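Local coordinates for GDSL-like protein (Roseburia intestinalis L1-82, PDB 6HFZ) that removes acetyl groups from complex beta-mannans as a two-domain carbohydrate esterase of the SGNH (GDSL-like) hydrolase superfamily, at residues A159-L164 / D225-L230; V167-T172 / A200-V205; L299-A304 / D357-Y362. All blocks are in the same frame, centred on the assembly; numbering follows the deposited sequence.

Interaction 1: residues A159-L164 / D225-L230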
loop_
_atom_site.group_PDB
_atom_site.type_symbol
_atom_site.label_atom_id
_atom_site.label_comp_id
_atom_site.label_asym_id
_atom_site.label_seq_id
_atom_site.Cartn_x
_atom_site.Cartn_y
_atom_site.Cartn_z
ATOM N N ALA A 159 2.238 -2.757 -15.241
ATOM C CA ALA A 159 1.135 -2.218 -15.992
ATOM C C ALA A 159 1.099 -2.802 -17.415
ATOM O O ALA A 159 0.023 -3.197 -17.869
ATOM C CB ALA A 159 1.214 -0.716 -16.051
ATOM N N ARG A 160 2.246 -2.842 -18.089
ATOM C CA ARG A 160 2.282 -3.237 -19.517
ATOM C C ARG A 160 2.117 -4.767 -19.588
ATOM O O ARG A 160 1.412 -5.285 -20.499
ATOM C CB ARG A 160 3.579 -2.712 -20.150
ATOM C CG ARG A 160 3.573 -1.210 -20.416
ATOM C CD ARG A 160 4.802 -0.719 -21.160
ATOM N NE ARG A 160 6.034 -1.018 -20.477
ATOM C CZ ARG A 160 6.602 -0.229 -19.573
ATOM N NH1 ARG A 160 6.019 0.905 -19.184
ATOM N NH2 ARG A 160 7.790 -0.569 -19.133
ATOM N N HIS A 161 2.690 -5.473 -18.604
ATOM C CA HIS A 161 2.628 -6.967 -18.560
ATOM C C HIS A 161 1.160 -7.425 -18.506
ATOM O O HIS A 161 0.793 -8.412 -19.169
ATOM C CB HIS A 161 3.436 -7.574 -17.416
ATOM C CG HIS A 161 3.656 -9.054 -17.560
ATOM N ND1 HIS A 161 4.451 -9.566 -18.553
ATOM C CD2 HIS A 161 3.180 -10.113 -16.857
ATOM C CE1 HIS A 161 4.460 -10.891 -18.473
ATOM N NE2 HIS A 161 3.708 -11.258 -17.419
ATOM N N TYR A 162 0.313 -6.717 -17.754
ATOM C CA TYR A 162 -1.114 -7.155 -17.523
ATOM C C TYR A 162 -2.084 -6.345 -18.370
ATOM O O TYR A 162 -3.282 -6.542 -18.207
ATOM C CB TYR A 162 -1.475 -7.114 -16.031
ATOM C CG TYR A 162 -0.673 -8.139 -15.282
ATOM C CD1 TYR A 162 -1.065 -9.462 -15.327
ATOM C CD2 TYR A 162 0.518 -7.833 -14.639
ATOM C CE1 TYR A 162 -0.322 -10.461 -14.725
ATOM C CE2 TYR A 162 1.257 -8.825 -14.005
ATOM C CZ TYR A 162 0.837 -10.147 -14.060
ATOM O OH TYR A 162 1.580 -11.159 -13.499
ATOM N N ASN A 163 -1.578 -5.416 -19.209
ATOM C CA ASN A 163 -2.427 -4.539 -20.033
ATOM C C ASN A 163 -3.372 -3.712 -19.159
ATOM O O ASN A 163 -4.581 -3.588 -19.457
ATOM C CB ASN A 163 -3.136 -5.373 -21.100
ATOM C CG ASN A 163 -2.164 -5.805 -22.178
ATOM O OD1 ASN A 163 -1.678 -4.971 -22.933
ATOM N ND2 ASN A 163 -1.842 -7.086 -22.252
ATOM N N LEU A 164 -2.818 -3.110 -18.087
ATOM C CA LEU A 164 -3.605 -2.279 -17.206
ATOM C C LEU A 164 -3.464 -0.817 -17.552
ATOM O O LEU A 164 -2.368 -0.339 -17.827
ATOM C CB LEU A 164 -3.200 -2.493 -15.748
ATOM C CG LEU A 164 -3.416 -3.898 -15.199
ATOM C CD1 LEU A 164 -2.884 -3.994 -13.771
ATOM C CD2 LEU A 164 -4.868 -4.262 -15.236
ATOM N N ASP A 225 -5.476 -12.747 -22.573
ATOM C CA ASP A 225 -5.164 -13.931 -21.814
ATOM C C ASP A 225 -4.319 -13.526 -20.600
ATOM O O ASP A 225 -3.398 -12.680 -20.682
ATOM C CB ASP A 225 -4.409 -14.964 -22.636
ATOM C CG ASP A 225 -5.240 -15.547 -23.775
ATOM O OD1 ASP A 225 -6.483 -15.613 -23.638
ATOM O OD2 ASP A 225 -4.639 -15.921 -24.784
ATOM N N TYR A 226 -4.637 -14.159 -19.473
ATOM C CA TYR A 226 -3.945 -13.848 -18.213
ATOM C C TYR A 226 -2.571 -14.471 -18.255
ATOM O O TYR A 226 -2.452 -15.708 -18.297
ATOM C CB TYR A 226 -4.745 -14.368 -17.026
ATOM C CG TYR A 226 -4.151 -14.039 -15.683
ATOM C CD1 TYR A 226 -3.957 -12.719 -15.299
ATOM C CD2 TYR A 226 -3.884 -15.033 -14.756
ATOM C CE1 TYR A 226 -3.466 -12.400 -14.043
ATOM C CE2 TYR A 226 -3.389 -14.728 -13.501
ATOM C CZ TYR A 226 -3.154 -13.409 -13.149
ATOM O OH TYR A 226 -2.705 -13.093 -11.900
ATOM N N PRO A 227 -1.490 -13.660 -18.234
ATOM C CA PRO A 227 -0.166 -14.211 -18.463
ATOM C C PRO A 227 0.507 -14.793 -17.211
ATOM O O PRO A 227 0.126 -14.431 -16.064
ATOM C CB PRO A 227 0.582 -12.985 -18.980
ATOM C CG PRO A 227 -0.010 -11.838 -18.197
ATOM C CD PRO A 227 -1.485 -12.179 -18.123
ATOM N N ALA A 228 1.533 -15.632 -17.446
ATOM C CA ALA A 228 2.479 -16.071 -16.433
ATOM C C ALA A 228 3.161 -14.848 -15.827
ATOM O O ALA A 228 3.356 -13.857 -16.537
ATOM C CB ALA A 228 3.513 -16.988 -17.049
ATOM N N PRO A 229 3.563 -14.867 -14.536
ATOM C CA PRO A 229 4.193 -13.685 -13.933
ATOM C C PRO A 229 5.526 -13.295 -14.579
ATOM O O PRO A 229 6.214 -14.107 -15.156
ATOM C CB PRO A 229 4.393 -14.036 -12.454
ATOM C CG PRO A 229 4.146 -15.547 -12.355
ATOM C CD PRO A 229 3.383 -15.971 -13.588
ATOM N N LEU A 230 5.825 -11.999 -14.534
ATOM C CA LEU A 230 7.048 -11.442 -15.026
ATOM C C LEU A 230 8.198 -11.671 -14.029
ATOM O O LEU A 230 9.302 -12.002 -14.418
ATOM C CB LEU A 230 6.772 -9.948 -15.267
ATOM C CG LEU A 230 7.889 -9.178 -15.946
ATOM C CD1 LEU A 230 8.152 -9.782 -17.327
ATOM C CD2 LEU A 230 7.520 -7.708 -16.055
#
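His-161, in the last turn of helix 152-161, meets the extended, proline-rich segment 225-230 with its imidazole, and one hydrogen bond sets the polar part of the contact. NE2 donates to Ala-228 O at 2.8 Å with an N-H...O angle of 178°; the oxygen lies in the ring plane, and the donor sits almost on the line of the C=O bond. The ring can reach it because CG stands anti to the backbone N (chi1 -166°), which swings the imidazole outward beyond the end of the helix.

Over a face of the same ring comes a CH-pi contact. Leu-230 CB lies 3.8 Å from the centroid of the His-161 ring, nearly on its normal, while CD1 of the leucine follows the ND1 side.

The apolar contacts gather on Tyr-162. Its ring carbon CE1 touches Pro-227 CG at 3.7 Å and Tyr-226 CE1 at 3.8 Å, the two phenol rings meeting obliquely with planes at 38°. Pro-227 CG also lies 3.7 Å from His-161 O. The Tyr-162 hydroxyl passes close to Pro-229 CA, yet its polar partners are Glu-122 and Arg-126 of helix 115-129; these two also bind Leu-230 N and Pro-227 O.

Asn-163 then ends the helix in a Schellman motif. With a bond in plane and a carbon over its face, the imidazole is restrained in both tilt and rotation, and donation from NE2 implies that this nitrogen carries a proton. The bond and the ring packing thus tie an irregular loop to the helix end.

Interaction 2: residues V167-T172 / A200-V205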
loop_
_atom_site.group_PDB
_atom_site.type_symbol
_atom_site.label_atom_id
_atom_site.label_comp_id
_atom_site.label_asym_id
_atom_site.label_seq_id
_atom_site.Cartn_x
_atom_site.Cartn_y
_atom_site.Cartn_z
ATOM N N VAL A 167 -2.092 6.016 -15.013
ATOM C CA VAL A 167 -1.891 7.429 -15.169
ATOM C C VAL A 167 -0.776 7.909 -14.234
ATOM O O VAL A 167 -0.591 7.344 -13.118
ATOM C CB VAL A 167 -3.194 8.225 -14.979
ATOM C CG1 VAL A 167 -4.206 7.887 -16.067
ATOM C CG2 VAL A 167 -3.805 8.047 -13.604
ATOM N N SER A 168 -0.118 9.008 -14.634
ATOM C CA SER A 168 1.104 9.476 -13.966
ATOM C C SER A 168 1.112 10.977 -13.726
ATOM O O SER A 168 0.814 11.745 -14.631
ATOM C CB SER A 168 2.318 9.068 -14.752
ATOM O OG SER A 168 3.500 9.607 -14.189
HETATM N N MSE A 169 1.577 11.380 -12.525
HETATM C CA MSE A 169 1.868 12.774 -12.196
HETATM C C MSE A 169 3.293 13.170 -12.583
HETATM O O MSE A 169 3.618 14.357 -12.685
HETATM C CB MSE A 169 1.636 13.053 -10.706
HETATM C CG MSE A 169 0.329 12.423 -10.195
HETATM SE SE MSE A 169 -1.222 13.021 -11.263
HETATM C CE MSE A 169 -2.029 11.262 -11.460
ATOM N N GLN A 170 4.147 12.169 -12.822
ATOM C CA GLN A 170 5.550 12.420 -13.158
ATOM C C GLN A 170 5.671 13.116 -14.521
ATOM O O GLN A 170 6.627 13.873 -14.738
ATOM C CB GLN A 170 6.321 11.102 -13.131
ATOM C CG GLN A 170 7.835 11.171 -13.259
ATOM C CD GLN A 170 8.538 9.839 -13.116
ATOM O OE1 GLN A 170 8.276 8.918 -13.885
ATOM N NE2 GLN A 170 9.507 9.731 -12.200
ATOM N N SER A 171 4.758 12.794 -15.424
ATOM C CA SER A 171 4.702 13.314 -16.813
ATOM C C SER A 171 3.633 14.396 -17.029
ATOM O O SER A 171 3.417 14.822 -18.206
ATOM C CB SER A 171 4.516 12.159 -17.749
ATOM O OG SER A 171 3.407 11.385 -17.354
ATOM N N THR A 172 2.991 14.893 -15.950
ATOM C CA THR A 172 1.967 15.929 -16.061
ATOM C C THR A 172 2.208 17.100 -15.091
ATOM O O THR A 172 2.416 18.229 -15.560
ATOM C CB THR A 172 0.581 15.363 -15.802
ATOM O OG1 THR A 172 0.645 14.599 -14.589
ATOM C CG2 THR A 172 0.080 14.534 -16.954
ATOM N N ALA A 200 -6.508 18.292 -5.941
ATOM C CA ALA A 200 -7.432 18.588 -7.059
ATOM C C ALA A 200 -6.731 18.347 -8.410
ATOM O O ALA A 200 -7.338 17.762 -9.323
ATOM C CB ALA A 200 -7.963 19.999 -6.954
ATOM N N LEU A 201 -5.447 18.718 -8.519
ATOM C CA LEU A 201 -4.634 18.473 -9.768
ATOM C C LEU A 201 -4.484 16.963 -10.011
ATOM O O LEU A 201 -4.628 16.469 -11.152
ATOM C CB LEU A 201 -3.261 19.130 -9.593
ATOM C CG LEU A 201 -2.731 20.054 -10.679
ATOM C CD1 LEU A 201 -3.829 20.675 -11.519
ATOM C CD2 LEU A 201 -1.840 21.114 -10.067
ATOM N N VAL A 202 -4.241 16.189 -8.958
ATOM C CA VAL A 202 -4.035 14.752 -9.113
ATOM C C VAL A 202 -5.326 14.119 -9.646
ATOM O O VAL A 202 -5.316 13.287 -10.586
ATOM C CB VAL A 202 -3.520 14.066 -7.830
ATOM C CG1 VAL A 202 -3.657 12.551 -7.850
ATOM C CG2 VAL A 202 -2.079 14.482 -7.550
ATOM N N ALA A 203 -6.450 14.495 -9.023
ATOM C CA ALA A 203 -7.735 13.993 -9.419
ATOM C C ALA A 203 -8.009 14.414 -10.859
ATOM O O ALA A 203 -8.621 13.691 -11.566
ATOM C CB ALA A 203 -8.799 14.485 -8.472
ATOM N N SER A 204 -7.654 15.652 -11.224
ATOM C CA SER A 204 -7.966 16.144 -12.581
ATOM C C SER A 204 -7.264 15.272 -13.632
ATOM O O SER A 204 -7.803 15.042 -14.703
ATOM C CB SER A 204 -7.605 17.614 -12.749
ATOM O OG SER A 204 -6.194 17.782 -12.819
ATOM N N VAL A 205 -6.057 14.772 -13.312
ATOM C CA VAL A 205 -5.329 13.950 -14.264
ATOM C C VAL A 205 -6.090 12.621 -14.427
ATOM O O VAL A 205 -6.223 12.113 -15.526
ATOM C CB VAL A 205 -3.852 13.758 -13.860
ATOM C CG1 VAL A 205 -3.191 12.718 -14.732
ATOM C CG2 VAL A 205 -3.052 15.071 -13.847
#
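Met-169, modelled as selenomethionine, slides its chain past Val-205 in the opposite direction, joining a strand end to a helix in the alpha/beta/alpha fold of SGNH hydrolases. Strand 166-168 belongs to the central mixed sheet, and helix 196-215 packs against it; segment 167-172 runs from the last residues of the strand into the turn that follows.

The methionine bends at chi2 (-56°) and again at chi3 (135°), and this folded shape lays the selenium and the methyl beside the helix instead of along the strand. SE is 3.8 Å from Val-205 CB, and CE is 3.8 Å from Val-205 CG1. Against Val-202, one turn earlier, the same chain runs crosswise at about a right angle: SE lies 3.9 Å from Val-202 CA and CG approaches CG2. The selenium therefore sits against both valines, touching backbone as well as branches.

Val-205 divides its two methyls between partners. CG1 turns to Met-169 CE and to the end of the strand, at Val-167 and Ser-168 O, whereas CG2 meets Thr-172 tip to tip. All the residues that touch across the contact are buried, and no hydrogen bond crosses it; between these two segments the contact is van der Waals packing. Val-140 of strand 136-141 borders Met-169, and Tyr-55 of helix 55-66 covers Val-202.

The polar groups of the turn find partners within it and beyond. Ser-168 OG accepts from Gln-170 N in an ST turn and is also bonded to Gln-152. Thr-172 OG1, placed between its own backbone N and carbonyl carbon (chi1 49°), donates to Ser-168 O at 2.9 Å, in the carbonyl plane and on a lone pair, while lying 3.8 Å from Val-205 CG2.

Interaction 3: residues L299-A304 / D357-Y362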
loop_
_atom_site.group_PDB
_atom_site.type_symbol
_atom_site.label_atom_id
_atom_site.label_comp_id
_atom_site.label_asym_id
_atom_site.label_seq_id
_atom_site.Cartn_x
_atom_site.Cartn_y
_atom_site.Cartn_z
ATOM N N LEU A 299 10.162 9.185 22.252
ATOM C CA LEU A 299 11.454 8.613 22.543
ATOM C C LEU A 299 11.739 8.705 24.046
ATOM O O LEU A 299 11.212 9.600 24.721
ATOM C CB LEU A 299 12.522 9.427 21.805
ATOM C CG LEU A 299 12.565 9.367 20.274
ATOM C CD1 LEU A 299 13.836 10.049 19.777
ATOM C CD2 LEU A 299 12.497 7.929 19.766
ATOM N N PRO A 300 12.602 7.829 24.572
ATOM C CA PRO A 300 13.168 6.686 23.884
ATOM C C PRO A 300 12.184 5.507 23.858
ATOM O O PRO A 300 11.135 5.542 24.488
ATOM C CB PRO A 300 14.436 6.339 24.676
ATOM C CG PRO A 300 14.133 6.764 26.090
ATOM C CD PRO A 300 12.955 7.719 26.005
ATOM N N ALA A 301 12.558 4.464 23.105
ATOM C CA ALA A 301 11.780 3.248 22.948
ATOM C C ALA A 301 12.720 2.037 22.906
ATOM O O ALA A 301 13.943 2.179 22.767
ATOM C CB ALA A 301 10.959 3.346 21.688
ATOM N N PRO A 302 12.185 0.819 23.081
ATOM C CA PRO A 302 12.993 -0.389 23.116
ATOM C C PRO A 302 13.547 -0.784 21.751
ATOM O O PRO A 302 13.123 -0.236 20.710
ATOM C CB PRO A 302 12.020 -1.483 23.550
ATOM C CG PRO A 302 10.935 -0.747 24.247
ATOM C CD PRO A 302 10.791 0.514 23.424
ATOM N N VAL A 303 14.512 -1.690 21.804
ATOM C CA VAL A 303 15.107 -2.331 20.648
ATOM C C VAL A 303 14.876 -3.823 20.799
ATOM O O VAL A 303 14.986 -4.345 21.914
ATOM C CB VAL A 303 16.606 -2.008 20.530
ATOM C CG1 VAL A 303 17.217 -2.703 19.325
ATOM C CG2 VAL A 303 16.854 -0.492 20.486
ATOM N N ALA A 304 14.504 -4.484 19.701
ATOM C CA ALA A 304 14.359 -5.934 19.665
ATOM C C ALA A 304 15.281 -6.524 18.599
ATOM O O ALA A 304 15.846 -5.792 17.806
ATOM C CB ALA A 304 12.923 -6.303 19.388
ATOM N N ASP A 357 11.477 4.749 29.003
ATOM C CA ASP A 357 10.877 4.445 27.678
ATOM C C ASP A 357 9.474 5.061 27.617
ATOM O O ASP A 357 8.686 4.878 28.533
ATOM C CB ASP A 357 10.829 2.934 27.406
ATOM C CG ASP A 357 12.105 2.390 26.777
ATOM O OD1 ASP A 357 12.852 3.178 26.148
ATOM O OD2 ASP A 357 12.368 1.196 26.932
ATOM N N ALA A 358 9.186 5.799 26.534
ATOM C CA ALA A 358 7.890 6.541 26.361
ATOM C C ALA A 358 6.758 5.578 25.991
ATOM O O ALA A 358 5.565 5.805 26.261
ATOM C CB ALA A 358 8.071 7.603 25.298
ATOM N N VAL A 359 7.140 4.502 25.299
ATOM C CA VAL A 359 6.210 3.530 24.773
ATOM C C VAL A 359 6.861 2.151 24.854
ATOM O O VAL A 359 8.084 2.004 24.821
ATOM C CB VAL A 359 5.841 3.815 23.297
ATOM C CG1 VAL A 359 5.103 5.132 23.107
ATOM C CG2 VAL A 359 7.050 3.738 22.378
ATOM N N PRO A 360 6.038 1.101 24.890
ATOM C CA PRO A 360 6.528 -0.263 24.743
ATOM C C PRO A 360 6.854 -0.524 23.265
ATOM O O PRO A 360 6.492 0.266 22.390
ATOM C CB PRO A 360 5.349 -1.130 25.156
ATOM C CG PRO A 360 4.149 -0.278 24.823
ATOM C CD PRO A 360 4.580 1.154 25.057
ATOM N N PHE A 361 7.562 -1.629 23.012
ATOM C CA PHE A 361 7.747 -2.110 21.649
ATOM C C PHE A 361 6.391 -2.659 21.160
ATOM O O PHE A 361 5.724 -3.339 21.905
ATOM C CB PHE A 361 8.848 -3.173 21.640
ATOM C CG PHE A 361 9.293 -3.567 20.261
ATOM C CD1 PHE A 361 8.572 -4.494 19.519
ATOM C CD2 PHE A 361 10.410 -2.968 19.688
ATOM C CE1 PHE A 361 8.985 -4.832 18.231
ATOM C CE2 PHE A 361 10.758 -3.242 18.369
ATOM C CZ PHE A 361 10.072 -4.207 17.664
ATOM N N TYR A 362 5.982 -2.338 19.918
ATOM C CA TYR A 362 4.734 -2.899 19.327
ATOM C C TYR A 362 5.112 -3.779 18.124
ATOM O O TYR A 362 5.508 -3.269 17.082
ATOM C CB TYR A 362 3.733 -1.794 18.932
ATOM C CG TYR A 362 2.320 -2.342 18.813
ATOM C CD1 TYR A 362 1.970 -3.189 17.783
ATOM C CD2 TYR A 362 1.350 -2.052 19.774
ATOM C CE1 TYR A 362 0.700 -3.757 17.717
ATOM C CE2 TYR A 362 0.058 -2.552 19.693
ATOM C CZ TYR A 362 -0.255 -3.435 18.679
ATOM O OH TYR A 362 -1.508 -3.986 18.636
#
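Pro-302 and Phe-361 form the close-packed inner part of a contact between two segments that lead into strands of the all-beta second domain. Strands 303-308 and 361-370 belong to different antiparallel sheets, so the packing joins one sheet to the other. Pro-302 CB approaches Phe-361 CB at 4.1 Å, and Pro-302 CG rests against Phe-361 N. Beyond it Ala-304 CB stands over a face of the phenyl ring, 4.1 Å from the centroid and offset toward the rim, whereas Pro-302 O lies at the ring's edge. Phe-361 CG is anti to the backbone N (chi1 -170°), which carries the ring alongside Ala-304; Leu-318 and Leu-350 of neighbouring strands also border it.

Toward solvent the contact becomes more polar, and it is loose at the margin formed by exposed Leu-299 and Ala-358. Ala-358 donates its backbone N to Pro-300 O at 2.8 Å, and its CB touches the carbonyl oxygens of Leu-299 and Pro-300. Asp-357, well covered, lays its carboxylate across the Pro-300 to Pro-302 backbone; OD1 is hydrogen-bonded to His-354, and Ala-301 N is bonded instead to Asn-321. Val-359 O, covered by this contact 3.4 Å from Pro-302 CD, has no hydrogen-bonding partner in the model.

How the interactions relate
Interactions 1 and 2 belong to the hydrolase domain and follow one another along the chain, helix 152-161 leading into strand 166-168; their centres are 24 Å apart, and interaction 2 is nested within the loop that interaction 1 closes. Interaction 3 lies in the beta domain, across the chain's centre, with its centre 43 Å from that of interaction 1 and 40 Å from that of interaction 2. Helix 196-215 of interaction 2 begins shortly after His-193, which with Ser-41 and Asp-190 probably forms the catalytic triad. At interaction 3 the side chain of Pro-360 is about 3 Å from a bound EPE buffer molecule, probably from crystallisation.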